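Local coordinates for protein carboxynorspermidine decarboxylase (PDB 3N29) that decarboxylates carboxynorspermidine to norspermidine with the help of pyridoxal-5'-phosphate, as a two-domain enzyme of the beta/alpha-barrel basic amino acid decarboxylase family, at residues T278-A283 and V371-I376; Q43-I48 and R390-M395; L49-L54 and L396-N401; S316-A321 and G356-D361. One frame throughout, in Å; residues are numbered along the deposited sequence.

Contact 1: T278-A283 and V371-I376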
loop_
_atom_site.group_PDB
_atom_site.type_symbol
_atom_site.label_atom_id
_atom_site.label_comp_id
_atom_site.label_asym_id
_atom_site.label_seq_id
_atom_site.Cartn_x
_atom_site.Cartn_y
_atom_site.Cartn_z
ATOM N N THR A 278 -1.624 -19.004 9.419
ATOM C CA THR A 278 -1.831 -18.763 10.831
ATOM C C THR A 278 -3.066 -17.936 11.179
ATOM O O THR A 278 -3.388 -17.809 12.293
ATOM C CB THR A 278 -0.603 -18.109 11.485
ATOM O OG1 THR A 278 -0.363 -16.834 10.925
ATOM C CG2 THR A 278 0.589 -18.953 11.295
ATOM N N GLY A 279 -3.702 -17.307 10.216
ATOM C CA GLY A 279 -4.811 -16.436 10.537
ATOM C C GLY A 279 -5.591 -15.864 9.380
ATOM O O GLY A 279 -5.173 -15.962 8.276
ATOM N N ASN A 280 -6.687 -15.203 9.688
ATOM C CA ASN A 280 -7.593 -14.674 8.700
ATOM C C ASN A 280 -7.979 -13.238 8.893
ATOM O O ASN A 280 -7.817 -12.735 9.930
ATOM C CB ASN A 280 -8.843 -15.545 8.641
ATOM C CG ASN A 280 -8.515 -17.013 8.589
ATOM O OD1 ASN A 280 -7.668 -17.414 7.870
ATOM N ND2 ASN A 280 -9.205 -17.793 9.354
ATOM N N LEU A 281 -8.470 -12.593 7.847
ATOM C CA LEU A 281 -9.036 -11.341 7.980
ATOM C C LEU A 281 -10.559 -11.458 7.947
ATOM O O LEU A 281 -11.130 -11.975 6.955
ATOM C CB LEU A 281 -8.517 -10.435 6.867
ATOM C CG LEU A 281 -9.192 -9.093 6.606
ATOM C CD1 LEU A 281 -9.076 -8.193 7.789
ATOM C CD2 LEU A 281 -8.654 -8.413 5.275
ATOM N N VAL A 282 -11.238 -10.966 9.007
ATOM C CA VAL A 282 -12.644 -11.128 9.202
ATOM C C VAL A 282 -13.346 -9.826 8.969
ATOM O O VAL A 282 -12.929 -8.804 9.532
ATOM C CB VAL A 282 -12.960 -11.651 10.638
ATOM C CG1 VAL A 282 -14.503 -11.837 10.724
ATOM C CG2 VAL A 282 -12.171 -12.942 10.862
ATOM N N ALA A 283 -14.365 -9.810 8.132
ATOM C CA ALA A 283 -15.044 -8.573 7.755
ATOM C C ALA A 283 -16.509 -8.858 7.842
ATOM O O ALA A 283 -16.917 -10.041 7.922
ATOM C CB ALA A 283 -14.640 -8.218 6.297
ATOM N N VAL A 371 -14.817 -14.440 5.986
ATOM C CA VAL A 371 -13.505 -14.774 6.534
ATOM C C VAL A 371 -12.540 -15.013 5.354
ATOM O O VAL A 371 -12.634 -16.027 4.609
ATOM C CB VAL A 371 -13.601 -16.009 7.470
ATOM C CG1 VAL A 371 -12.210 -16.421 8.044
ATOM C CG2 VAL A 371 -14.629 -15.726 8.569
ATOM N N PHE A 372 -11.655 -14.062 5.127
ATOM C CA PHE A 372 -10.602 -14.168 4.113
ATOM C C PHE A 372 -9.427 -14.974 4.716
ATOM O O PHE A 372 -8.786 -14.586 5.739
ATOM C CB PHE A 372 -10.140 -12.784 3.641
ATOM C CG PHE A 372 -11.181 -12.041 2.858
ATOM C CD1 PHE A 372 -11.437 -12.384 1.558
ATOM C CD2 PHE A 372 -11.927 -11.075 3.450
ATOM C CE1 PHE A 372 -12.471 -11.677 0.834
ATOM C CE2 PHE A 372 -12.967 -10.409 2.785
ATOM C CZ PHE A 372 -13.213 -10.713 1.467
ATOM N N LEU A 373 -9.125 -16.069 4.041
ATOM C CA LEU A 373 -8.181 -17.078 4.591
ATOM C C LEU A 373 -6.723 -16.650 4.379
ATOM O O LEU A 373 -6.369 -16.135 3.294
ATOM C CB LEU A 373 -8.434 -18.454 3.926
ATOM C CG LEU A 373 -9.815 -19.048 4.239
ATOM C CD1 LEU A 373 -9.962 -20.436 3.488
ATOM C CD2 LEU A 373 -10.028 -19.264 5.750
ATOM N N ASP A 374 -5.877 -16.899 5.385
ATOM C CA ASP A 374 -4.416 -16.770 5.256
ATOM C C ASP A 374 -3.992 -15.374 4.968
ATOM O O ASP A 374 -3.374 -15.073 3.919
ATOM C CB ASP A 374 -3.864 -17.726 4.202
ATOM C CG ASP A 374 -2.349 -17.798 4.218
ATOM O OD1 ASP A 374 -1.751 -17.534 5.313
ATOM O OD2 ASP A 374 -1.767 -18.182 3.145
ATOM N N GLN A 375 -4.317 -14.491 5.893
ATOM C CA GLN A 375 -4.094 -13.084 5.739
ATOM C C GLN A 375 -3.235 -12.420 6.829
ATOM O O GLN A 375 -3.400 -11.221 7.091
ATOM C CB GLN A 375 -5.432 -12.360 5.589
ATOM C CG GLN A 375 -6.244 -12.751 4.319
ATOM C CD GLN A 375 -5.574 -12.411 3.061
ATOM O OE1 GLN A 375 -5.697 -13.126 2.048
ATOM N NE2 GLN A 375 -4.772 -11.419 3.110
ATOM N N ILE A 376 -2.319 -13.145 7.418
ATOM C CA ILE A 376 -1.451 -12.555 8.418
ATOM C C ILE A 376 -0.088 -12.174 7.856
ATOM O O ILE A 376 0.519 -11.260 8.377
ATOM C CB ILE A 376 -1.278 -13.432 9.730
ATOM C CG1 ILE A 376 -2.641 -13.879 10.229
ATOM C CG2 ILE A 376 -0.541 -12.605 10.786
ATOM C CD1 ILE A 376 -3.594 -12.750 10.737
HETATM O O HOH W 1 -1.681 -16.077 7.517
#

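Contact 2: Q43-I48 and R390-M395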
loop_
_atom_site.group_PDB
_atom_site.type_symbol
_atom_site.label_atom_id
_atom_site.label_comp_id
_atom_site.label_asym_id
_atom_site.label_seq_id
_atom_site.Cartn_x
_atom_site.Cartn_y
_atom_site.Cartn_z
ATOM N N GLN A 43 -15.713 -6.356 16.750
ATOM C CA GLN A 43 -15.753 -5.221 15.862
ATOM C C GLN A 43 -15.028 -5.779 14.604
ATOM O O GLN A 43 -13.952 -6.410 14.725
ATOM C CB GLN A 43 -14.927 -4.070 16.465
ATOM C CG GLN A 43 -15.310 -2.544 16.196
ATOM C CD GLN A 43 -14.866 -1.942 14.831
ATOM O OE1 GLN A 43 -13.659 -1.928 14.453
ATOM N NE2 GLN A 43 -15.859 -1.366 14.109
ATOM N N THR A 44 -15.580 -5.513 13.426
ATOM C CA THR A 44 -14.893 -5.884 12.170
ATOM C C THR A 44 -14.524 -4.600 11.507
ATOM O O THR A 44 -15.138 -3.589 11.765
ATOM C CB THR A 44 -15.793 -6.731 11.218
ATOM O OG1 THR A 44 -17.049 -6.046 11.053
ATOM C CG2 THR A 44 -15.999 -8.139 11.810
ATOM N N PRO A 45 -13.481 -4.607 10.697
ATOM C CA PRO A 45 -12.714 -5.794 10.386
ATOM C C PRO A 45 -11.606 -6.077 11.363
ATOM O O PRO A 45 -11.234 -5.180 12.201
ATOM C CB PRO A 45 -12.118 -5.469 9.004
ATOM C CG PRO A 45 -11.953 -3.956 9.064
ATOM C CD PRO A 45 -13.100 -3.460 9.875
ATOM N N ALA A 46 -11.069 -7.298 11.300
ATOM C CA ALA A 46 -9.997 -7.650 12.231
ATOM C C ALA A 46 -9.095 -8.714 11.596
ATOM O O ALA A 46 -9.578 -9.671 11.036
ATOM C CB ALA A 46 -10.604 -8.188 13.653
ATOM N N TYR A 47 -7.785 -8.621 11.754
ATOM C CA TYR A 47 -6.928 -9.735 11.424
ATOM C C TYR A 47 -6.816 -10.586 12.720
ATOM O O TYR A 47 -6.480 -10.013 13.770
ATOM C CB TYR A 47 -5.510 -9.299 11.065
ATOM C CG TYR A 47 -5.336 -8.351 9.860
ATOM C CD1 TYR A 47 -5.201 -8.846 8.599
ATOM C CD2 TYR A 47 -5.343 -6.966 10.025
ATOM C CE1 TYR A 47 -5.039 -8.005 7.522
ATOM C CE2 TYR A 47 -5.160 -6.126 8.946
ATOM C CZ TYR A 47 -5.064 -6.646 7.682
ATOM O OH TYR A 47 -4.818 -5.788 6.580
ATOM N N ILE A 48 -7.039 -11.882 12.633
ATOM C CA ILE A 48 -7.020 -12.745 13.800
ATOM C C ILE A 48 -5.992 -13.858 13.650
ATOM O O ILE A 48 -6.091 -14.741 12.793
ATOM C CB ILE A 48 -8.422 -13.280 14.109
ATOM C CG1 ILE A 48 -9.433 -12.145 14.189
ATOM C CG2 ILE A 48 -8.370 -14.084 15.470
ATOM C CD1 ILE A 48 -10.865 -12.639 14.505
ATOM N N ARG A 390 -11.177 2.648 8.045
ATOM C CA ARG A 390 -10.824 2.139 9.338
ATOM C C ARG A 390 -9.991 0.881 9.205
ATOM O O ARG A 390 -10.382 -0.060 8.571
ATOM C CB ARG A 390 -12.102 1.839 10.156
ATOM C CG ARG A 390 -11.862 1.439 11.629
ATOM C CD ARG A 390 -13.224 1.460 12.506
ATOM N NE ARG A 390 -14.409 2.103 11.867
ATOM C CZ ARG A 390 -15.663 2.088 12.389
ATOM N NH1 ARG A 390 -15.870 1.522 13.566
ATOM N NH2 ARG A 390 -16.713 2.649 11.761
ATOM N N LEU A 391 -8.845 0.889 9.822
ATOM C CA LEU A 391 -7.930 -0.265 9.798
ATOM C C LEU A 391 -8.531 -1.478 10.506
ATOM O O LEU A 391 -9.232 -1.326 11.530
ATOM C CB LEU A 391 -6.662 0.120 10.582
ATOM C CG LEU A 391 -5.717 1.024 9.848
ATOM C CD1 LEU A 391 -4.727 1.748 10.823
ATOM C CD2 LEU A 391 -4.936 0.211 8.797
ATOM N N PRO A 392 -8.190 -2.681 10.044
ATOM C CA PRO A 392 -8.596 -3.874 10.832
ATOM C C PRO A 392 -7.775 -3.904 12.091
ATOM O O PRO A 392 -6.578 -3.654 12.010
ATOM C CB PRO A 392 -8.248 -5.057 9.903
ATOM C CG PRO A 392 -8.196 -4.371 8.489
ATOM C CD PRO A 392 -7.508 -3.075 8.807
ATOM N N ASN A 393 -8.419 -4.251 13.221
ATOM C CA ASN A 393 -7.724 -4.468 14.455
ATOM C C ASN A 393 -6.911 -5.755 14.370
ATOM O O ASN A 393 -7.150 -6.609 13.519
ATOM C CB ASN A 393 -8.702 -4.528 15.641
ATOM C CG ASN A 393 -9.477 -3.200 15.862
ATOM O OD1 ASN A 393 -8.924 -2.114 15.719
ATOM N ND2 ASN A 393 -10.771 -3.318 16.187
ATOM N N LEU A 394 -5.905 -5.809 15.206
ATOM C CA LEU A 394 -5.070 -7.002 15.358
ATOM C C LEU A 394 -5.495 -7.764 16.604
ATOM O O LEU A 394 -5.503 -7.217 17.694
ATOM C CB LEU A 394 -3.623 -6.590 15.430
ATOM C CG LEU A 394 -3.030 -5.682 14.355
ATOM C CD1 LEU A 394 -1.460 -5.582 14.592
ATOM C CD2 LEU A 394 -3.424 -6.087 12.945
ATOM N N MET A 395 -5.831 -9.034 16.443
ATOM C CA MET A 395 -6.282 -9.867 17.534
ATOM C C MET A 395 -5.581 -11.218 17.490
ATOM O O MET A 395 -5.100 -11.662 16.427
ATOM C CB MET A 395 -7.817 -10.082 17.435
ATOM C CG MET A 395 -8.677 -8.764 17.325
ATOM S SD MET A 395 -10.499 -9.142 17.411
ATOM C CE MET A 395 -10.660 -8.955 19.166
HETATM O O HOH W 2 -11.880 -6.023 16.537
#

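Contact 3: L49-L54 and L396-N401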
loop_
_atom_site.group_PDB
_atom_site.type_symbol
_atom_site.label_atom_id
_atom_site.label_comp_id
_atom_site.label_asym_id
_atom_site.label_seq_id
_atom_site.Cartn_x
_atom_site.Cartn_y
_atom_site.Cartn_z
ATOM N N LEU A 49 -4.918 -13.721 14.365
ATOM C CA LEU A 49 -3.863 -14.763 14.372
ATOM C C LEU A 49 -4.220 -15.845 15.361
ATOM O O LEU A 49 -4.689 -15.526 16.464
ATOM C CB LEU A 49 -2.554 -14.144 14.728
ATOM C CG LEU A 49 -1.342 -15.062 15.007
ATOM C CD1 LEU A 49 -0.833 -15.573 13.760
ATOM C CD2 LEU A 49 -0.242 -14.230 15.560
ATOM N N GLU A 50 -3.982 -17.097 14.982
ATOM C CA GLU A 50 -4.352 -18.237 15.805
ATOM C C GLU A 50 -3.082 -18.806 16.404
ATOM O O GLU A 50 -2.214 -19.250 15.686
ATOM C CB GLU A 50 -5.151 -19.243 15.018
ATOM C CG GLU A 50 -6.473 -18.676 14.505
ATOM C CD GLU A 50 -7.171 -19.590 13.511
ATOM O OE1 GLU A 50 -7.401 -20.786 13.838
ATOM O OE2 GLU A 50 -7.483 -19.131 12.399
ATOM N N GLU A 51 -2.964 -18.693 17.725
ATOM C CA GLU A 51 -1.768 -19.153 18.420
ATOM C C GLU A 51 -1.423 -20.593 18.094
ATOM O O GLU A 51 -0.257 -20.908 17.834
ATOM C CB GLU A 51 -1.865 -18.887 19.937
ATOM C CG GLU A 51 -0.698 -19.431 20.701
ATOM C CD GLU A 51 -0.744 -19.079 22.194
ATOM O OE1 GLU A 51 -1.687 -18.398 22.651
ATOM O OE2 GLU A 51 0.191 -19.513 22.883
ATOM N N ASP A 52 -2.413 -21.483 18.139
ATOM C CA ASP A 52 -2.189 -22.890 17.886
ATOM C C ASP A 52 -1.529 -23.146 16.511
ATOM O O ASP A 52 -0.675 -24.017 16.381
ATOM C CB ASP A 52 -3.478 -23.741 17.993
ATOM C CG ASP A 52 -3.984 -23.923 19.470
ATOM O OD1 ASP A 52 -3.166 -23.843 20.422
ATOM O OD2 ASP A 52 -5.223 -24.076 19.654
ATOM N N LYS A 53 -1.964 -22.417 15.472
ATOM C CA LYS A 53 -1.393 -22.572 14.132
ATOM C C LYS A 53 -0.011 -22.012 14.048
ATOM O O LYS A 53 0.889 -22.613 13.410
ATOM C CB LYS A 53 -2.273 -21.846 13.107
ATOM C CG LYS A 53 -3.741 -22.359 13.121
ATOM C CD LYS A 53 -3.978 -23.504 12.188
ATOM C CE LYS A 53 -5.535 -23.828 12.060
ATOM N NZ LYS A 53 -6.328 -22.618 11.611
ATOM N N LEU A 54 0.213 -20.857 14.681
ATOM C CA LEU A 54 1.528 -20.267 14.701
ATOM C C LEU A 54 2.510 -21.232 15.392
ATOM O O LEU A 54 3.655 -21.473 14.917
ATOM C CB LEU A 54 1.549 -18.976 15.482
ATOM C CG LEU A 54 2.868 -18.222 15.698
ATOM C CD1 LEU A 54 3.540 -17.952 14.312
ATOM C CD2 LEU A 54 2.803 -16.944 16.493
ATOM N N LEU A 396 -5.553 -11.845 18.640
ATOM C CA LEU A 396 -4.915 -13.115 18.902
ATOM C C LEU A 396 -5.924 -14.059 19.491
ATOM O O LEU A 396 -6.441 -13.818 20.563
ATOM C CB LEU A 396 -3.713 -12.926 19.843
ATOM C CG LEU A 396 -3.023 -14.266 20.171
ATOM C CD1 LEU A 396 -2.322 -14.776 18.958
ATOM C CD2 LEU A 396 -2.097 -14.194 21.381
ATOM N N LEU A 397 -6.198 -15.181 18.822
ATOM C CA LEU A 397 -6.954 -16.260 19.411
ATOM C C LEU A 397 -5.948 -17.177 20.062
ATOM O O LEU A 397 -5.191 -17.866 19.394
ATOM C CB LEU A 397 -7.753 -17.035 18.348
ATOM C CG LEU A 397 -8.593 -18.215 18.828
ATOM C CD1 LEU A 397 -9.708 -17.693 19.750
ATOM C CD2 LEU A 397 -9.220 -19.045 17.632
ATOM N N ASP A 398 -5.944 -17.191 21.366
ATOM C CA ASP A 398 -4.878 -17.824 22.109
ATOM C C ASP A 398 -5.050 -19.299 22.299
ATOM O O ASP A 398 -5.995 -19.882 21.800
ATOM C CB ASP A 398 -4.584 -17.072 23.421
ATOM C CG ASP A 398 -5.628 -17.267 24.476
ATOM O OD1 ASP A 398 -6.386 -18.267 24.411
ATOM O OD2 ASP A 398 -5.607 -16.446 25.453
ATOM N N HIS A 399 -4.106 -19.932 22.981
ATOM C CA HIS A 399 -4.120 -21.400 23.097
ATOM C C HIS A 399 -5.260 -21.961 23.908
ATOM O O HIS A 399 -5.518 -23.180 23.843
ATOM C CB HIS A 399 -2.789 -21.906 23.626
ATOM C CG HIS A 399 -2.486 -21.450 25.009
ATOM N ND1 HIS A 399 -1.919 -20.219 25.292
ATOM C CD2 HIS A 399 -2.698 -22.056 26.202
ATOM C CE1 HIS A 399 -1.774 -20.106 26.606
ATOM N NE2 HIS A 399 -2.233 -21.205 27.174
ATOM N N LYS A 400 -5.935 -21.101 24.681
ATOM C CA LYS A 400 -7.138 -21.484 25.421
ATOM C C LYS A 400 -8.396 -21.137 24.610
ATOM O O LYS A 400 -9.484 -21.210 25.129
ATOM C CB LYS A 400 -7.175 -20.788 26.792
ATOM C CG LYS A 400 -6.103 -21.288 27.754
ATOM C CD LYS A 400 -6.044 -20.566 29.103
ATOM C CE LYS A 400 -5.226 -21.392 30.109
ATOM N NZ LYS A 400 -5.165 -20.808 31.493
ATOM N N ASN A 401 -8.252 -20.791 23.339
ATOM C CA ASN A 401 -9.384 -20.338 22.540
ATOM C C ASN A 401 -10.065 -19.075 23.071
ATOM O O ASN A 401 -11.230 -18.889 22.862
ATOM C CB ASN A 401 -10.439 -21.459 22.371
ATOM C CG ASN A 401 -10.098 -22.404 21.242
ATOM O OD1 ASN A 401 -10.217 -23.603 21.405
ATOM N ND2 ASN A 401 -9.625 -21.887 20.123
HETATM O O HOH W 3 -5.148 -20.723 18.813
#

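Contact 4: S316-A321 and G356-D361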
loop_
_atom_site.group_PDB
_atom_site.type_symbol
_atom_site.label_atom_id
_atom_site.label_comp_id
_atom_site.label_asym_id
_atom_site.label_seq_id
_atom_site.Cartn_x
_atom_site.Cartn_y
_atom_site.Cartn_z
ATOM N N SER A 316 -7.903 -14.104 -2.865
ATOM C CA SER A 316 -8.001 -14.797 -1.591
ATOM C C SER A 316 -9.074 -15.846 -1.576
ATOM O O SER A 316 -10.163 -15.649 -2.123
ATOM C CB SER A 316 -8.249 -13.791 -0.477
ATOM O OG SER A 316 -8.255 -14.415 0.813
ATOM N N GLU A 317 -8.785 -16.938 -0.868
ATOM C CA GLU A 317 -9.802 -17.899 -0.560
ATOM C C GLU A 317 -10.647 -17.313 0.567
ATOM O O GLU A 317 -10.184 -16.408 1.346
ATOM C CB GLU A 317 -9.192 -19.252 -0.148
ATOM C CG GLU A 317 -8.350 -19.943 -1.237
ATOM C CD GLU A 317 -9.144 -20.623 -2.364
ATOM O OE1 GLU A 317 -10.435 -20.698 -2.282
ATOM O OE2 GLU A 317 -8.463 -21.091 -3.341
ATOM N N VAL A 318 -11.896 -17.750 0.615
ATOM C CA VAL A 318 -12.851 -17.356 1.635
ATOM C C VAL A 318 -13.431 -18.583 2.285
ATOM O O VAL A 318 -13.761 -19.586 1.570
ATOM C CB VAL A 318 -13.971 -16.490 1.023
ATOM C CG1 VAL A 318 -15.180 -16.329 1.970
ATOM C CG2 VAL A 318 -13.379 -15.124 0.596
ATOM N N LEU A 319 -13.490 -18.557 3.611
ATOM C CA LEU A 319 -13.994 -19.718 4.369
ATOM C C LEU A 319 -15.433 -20.052 3.929
ATOM O O LEU A 319 -16.249 -19.146 3.802
ATOM C CB LEU A 319 -13.983 -19.415 5.834
ATOM C CG LEU A 319 -14.496 -20.463 6.808
ATOM C CD1 LEU A 319 -13.566 -21.717 6.936
ATOM C CD2 LEU A 319 -14.715 -19.781 8.191
ATOM N N ASN A 320 -15.681 -21.348 3.663
ATOM C CA ASN A 320 -16.967 -21.883 3.221
ATOM C C ASN A 320 -17.405 -21.386 1.869
ATOM O O ASN A 320 -18.559 -21.470 1.554
ATOM C CB ASN A 320 -18.104 -21.594 4.221
ATOM C CG ASN A 320 -17.833 -22.163 5.589
ATOM O OD1 ASN A 320 -17.339 -23.273 5.715
ATOM N ND2 ASN A 320 -18.091 -21.365 6.637
ATOM N N ALA A 321 -16.500 -20.834 1.076
ATOM C CA ALA A 321 -16.863 -20.404 -0.270
ATOM C C ALA A 321 -15.887 -20.962 -1.280
ATOM O O ALA A 321 -14.740 -21.369 -0.923
ATOM C CB ALA A 321 -16.925 -18.839 -0.343
ATOM N N GLY A 356 -13.355 -10.550 -5.762
ATOM C CA GLY A 356 -13.637 -11.626 -6.685
ATOM C C GLY A 356 -15.083 -12.075 -6.589
ATOM O O GLY A 356 -15.880 -11.464 -5.859
ATOM N N GLU A 357 -15.466 -13.110 -7.364
ATOM C CA GLU A 357 -16.803 -13.659 -7.345
ATOM C C GLU A 357 -16.727 -15.039 -6.698
ATOM O O GLU A 357 -15.841 -15.820 -7.058
ATOM C CB GLU A 357 -17.326 -13.838 -8.781
ATOM C CG GLU A 357 -18.755 -14.147 -8.808
ATOM C CD GLU A 357 -19.276 -14.500 -10.229
ATOM O OE1 GLU A 357 -20.414 -15.071 -10.328
ATOM O OE2 GLU A 357 -18.525 -14.262 -11.205
ATOM N N TYR A 358 -17.566 -15.284 -5.693
ATOM C CA TYR A 358 -17.477 -16.496 -4.904
ATOM C C TYR A 358 -18.845 -17.149 -4.766
ATOM O O TYR A 358 -19.906 -16.462 -4.810
ATOM C CB TYR A 358 -16.969 -16.160 -3.487
ATOM C CG TYR A 358 -15.606 -15.491 -3.362
ATOM C CD1 TYR A 358 -14.505 -16.206 -2.946
ATOM C CD2 TYR A 358 -15.425 -14.124 -3.656
ATOM C CE1 TYR A 358 -13.266 -15.602 -2.801
ATOM C CE2 TYR A 358 -14.138 -13.500 -3.509
ATOM C CZ TYR A 358 -13.079 -14.250 -3.086
ATOM O OH TYR A 358 -11.848 -13.651 -2.912
ATOM N N ALA A 359 -18.812 -18.470 -4.592
ATOM C CA ALA A 359 -19.962 -19.293 -4.475
ATOM C C ALA A 359 -20.058 -19.696 -3.015
ATOM O O ALA A 359 -19.048 -20.182 -2.452
ATOM C CB ALA A 359 -19.807 -20.555 -5.306
ATOM N N PHE A 360 -21.255 -19.497 -2.454
ATOM C CA PHE A 360 -21.604 -19.909 -1.090
ATOM C C PHE A 360 -22.748 -20.945 -1.109
ATOM O O PHE A 360 -23.506 -21.002 -2.096
ATOM C CB PHE A 360 -22.044 -18.682 -0.270
ATOM C CG PHE A 360 -20.965 -17.642 -0.065
ATOM C CD1 PHE A 360 -20.227 -17.601 1.123
ATOM C CD2 PHE A 360 -20.703 -16.677 -1.030
ATOM C CE1 PHE A 360 -19.266 -16.614 1.355
ATOM C CE2 PHE A 360 -19.711 -15.723 -0.817
ATOM C CZ PHE A 360 -18.985 -15.692 0.350
ATOM N N ASP A 361 -22.867 -21.727 -0.020
ATOM C CA ASP A 361 -23.966 -22.703 0.202
ATOM C C ASP A 361 -25.298 -22.104 0.615
ATOM O O ASP A 361 -26.311 -22.800 0.621
ATOM C CB ASP A 361 -23.620 -23.609 1.388
ATOM C CG ASP A 361 -22.649 -24.664 1.029
ATOM O OD1 ASP A 361 -22.161 -24.673 -0.123
ATOM O OD2 ASP A 361 -22.391 -25.524 1.895
HETATM O O HOH W 4 -9.189 -11.591 -3.318
HETATM O O HOH W 5 -21.106 -21.409 2.144
#

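Contact 1: T278-A283 and V371-I376
N280 reaches across to the backbone of V371-I376 and accepts from it with the side-chain carbonyl. The N of D374 donates to OD1 of N280 at 3.1 Å, and the donor lies in the plane of the amide carbonyl. CG of N280 sits anti to its own carbonyl carbon (chi1 -47°), which swings the amide over L373. There OD1 also meets CA and CD2 of L373, while CB of N280 rests on CG1 of V371. The other end of the amide, ND2, donates to the hydroxyl of Y39. The backbone supplies three more bonds. N of L281 gives to O of F372 at 2.9 Å, and N of F372 returns to O of L281 at 2.8 Å. This is an antiparallel hydrogen-bonded pair; V282 and V371 follow as the non-hydrogen-bonded pair. Both strands belong to the beta-sheet domain that accompanies the beta/alpha barrel in this family. Beyond F372 the second segment turns, and N of Q375 donates to O of G279 at 2.9 Å, tilted 29° from the carbonyl plane. I376 packs close, with CG1 3.4 Å from CA of G279, which has no side chain to obstruct it. A water lies between T278 and the second segment. It donates to OD1 of D374 at 2.6 Å and accepts from N of I376 at 3.0 Å. OD1 of D374 also accepts from N of Q277. OG1 of T278 bonds to O of G275 and touches CB of I376, whose side chain crosses that of T278 at about a right angle. N280 and V282 also bond to strand 46-50.

Contact 2: Q43-I48 and R390-M395
Y47 lays its ring obliquely against P392, with CE2 of Y47 3.4 Å from CB of the proline and nearly as close to CG. A chi1 of -60° sets CG of the tyrosine beside its backbone N and carries the ring back along segment 390-395. CD2 of Y47 meets CD2 of L394 at 3.6 Å, the two side chains lying side by side. The phenol end is held by O of H305 and ND2 of N383. P392 also touches P45, CG to CG at 3.8 Å; the peptide bond before P45 is cis. Backbone bonds join the segments in parallel. N of N393 donates to O of P45, N of Y47 to O of N393 at 2.8 Å, and M395 N to Y47 O at 2.9 Å. The last two donors lie nearly along the C=O axis of their acceptors. Strands 46-48 and 393-395, from near the two ends of the chain, thus pair in the sheet domain, with axes 20° apart. On the face of A46, SD of M395 comes to 3.9 Å from CB of A46, and CB of M395 lies beside CG1 of I48. N393 is held at both ends of its amide. ND2 of N393 donates to a water at 2.9 Å, which donates to O of Q43, and OD1 accepts from N of F409. At the loop end, the Q43 amide and R390 guanidinium planes are nearly parallel, 2° apart. Their facing NE2 and NH1 are both donors. In the second subunit, D124 takes R390 NH1 in a salt bridge and Q43 NE2 in a weak hydrogen bond, and E125 takes R390 NH2.

Contact 3: L49-L54 and L396-N401
E51 stretches its carboxylate to the turn at H399, and one oxygen takes two donors there. N of H399 gives to OE1 of E51 at 2.9 Å, from 64° out of the carboxylate plane. ND1 of H399 adds a weak bond to OE1 of E51 at 3.2 Å. OE1 lies at the edge of the imidazole, in its plane, and the carboxylate and ring planes are 82° apart. The glutamate chain is fully extended, with CG anti to N (chi1 176°), which carries the carboxylate as far as H399. Here the parallel pair of strands 46-50 and 393-397 in the sheet domain ends, and the first strand passes into helix 51-68. N of L397 donates to O of L49 at 2.8 Å, and N of E51 to O of L397 at 2.9 Å. CD1 of L396 packs on CD2 of L49 at 4.0 Å. Water 3 donates to O of L397 and accepts from N of D52; E50 is the helix N-cap. The next shell fixes both partners. R55 forms a salt bridge with OE2 of E51. D398 opens a type I turn, and its OD1 accepts from N of K400 in an Asx turn. With arginine and histidine as partners, E51 probably stays ionised, and its charge would favour a protonated H399.

Contact 4: S316-A321 and G356-D361
Y358 and F360 present their rings to the loop S316-A321. O of S316 lies at the edge of the Y358 ring, in its plane, and CG2 of V318 approaches the same ring obliquely, 3.4 Å from CE1 of Y358. CB of A321 sits over one face of the F360 ring, offset toward its rim, a CH-pi contact 3.8 Å from the centroid and 17° off the normal. CG1 of V318 comes to the F360 ring obliquely, 4.1 Å from CE1 of F360. The two methyls of V318 are thus shared between the two aromatic rings. OH of Y358 donates to O of S316 at 2.7 Å, in the carbonyl plane and on a lone pair. A type II turn from V318 to A321, closed by N of A321 on O of V318, brings A321 back over strand 356-360. Water 5 joins the segments at that end, donating to O of N320 at 2.6 Å and accepting from N of D361. This packing joins the loop leading into strand 321-325 to strand 354-360 of the same sheet domain. The S316 carbonyl accepts a hydrogen bond that holds the hydroxyl end of Y358, while the F360 ring itself meets the loop through apolar and CH-pi contacts, with a water bridging the backbones beyond it.

In the fold
From the N terminus, the chain first lays down strand 46-50 and enters helix 51-68. It then runs through the beta/alpha barrel and returns to the sheet domain at strand 279-290. Segment 371-376 later pairs with it and closes contact 1. Within this loop, contact 4 is closed earlier, when 356-361 meets 316-321. Contacts 2 and 3 close last, as strand 393-397 returns to strand 46-50. Their segments alternate along the chain, so they cross, and both enclose contacts 1 and 4. Strand 46-50 bonds to strand 279-290, linking contact 1 to contacts 2 and 3. V371 and L373 bond to L319 and E317, linking contact 1 to contact 4.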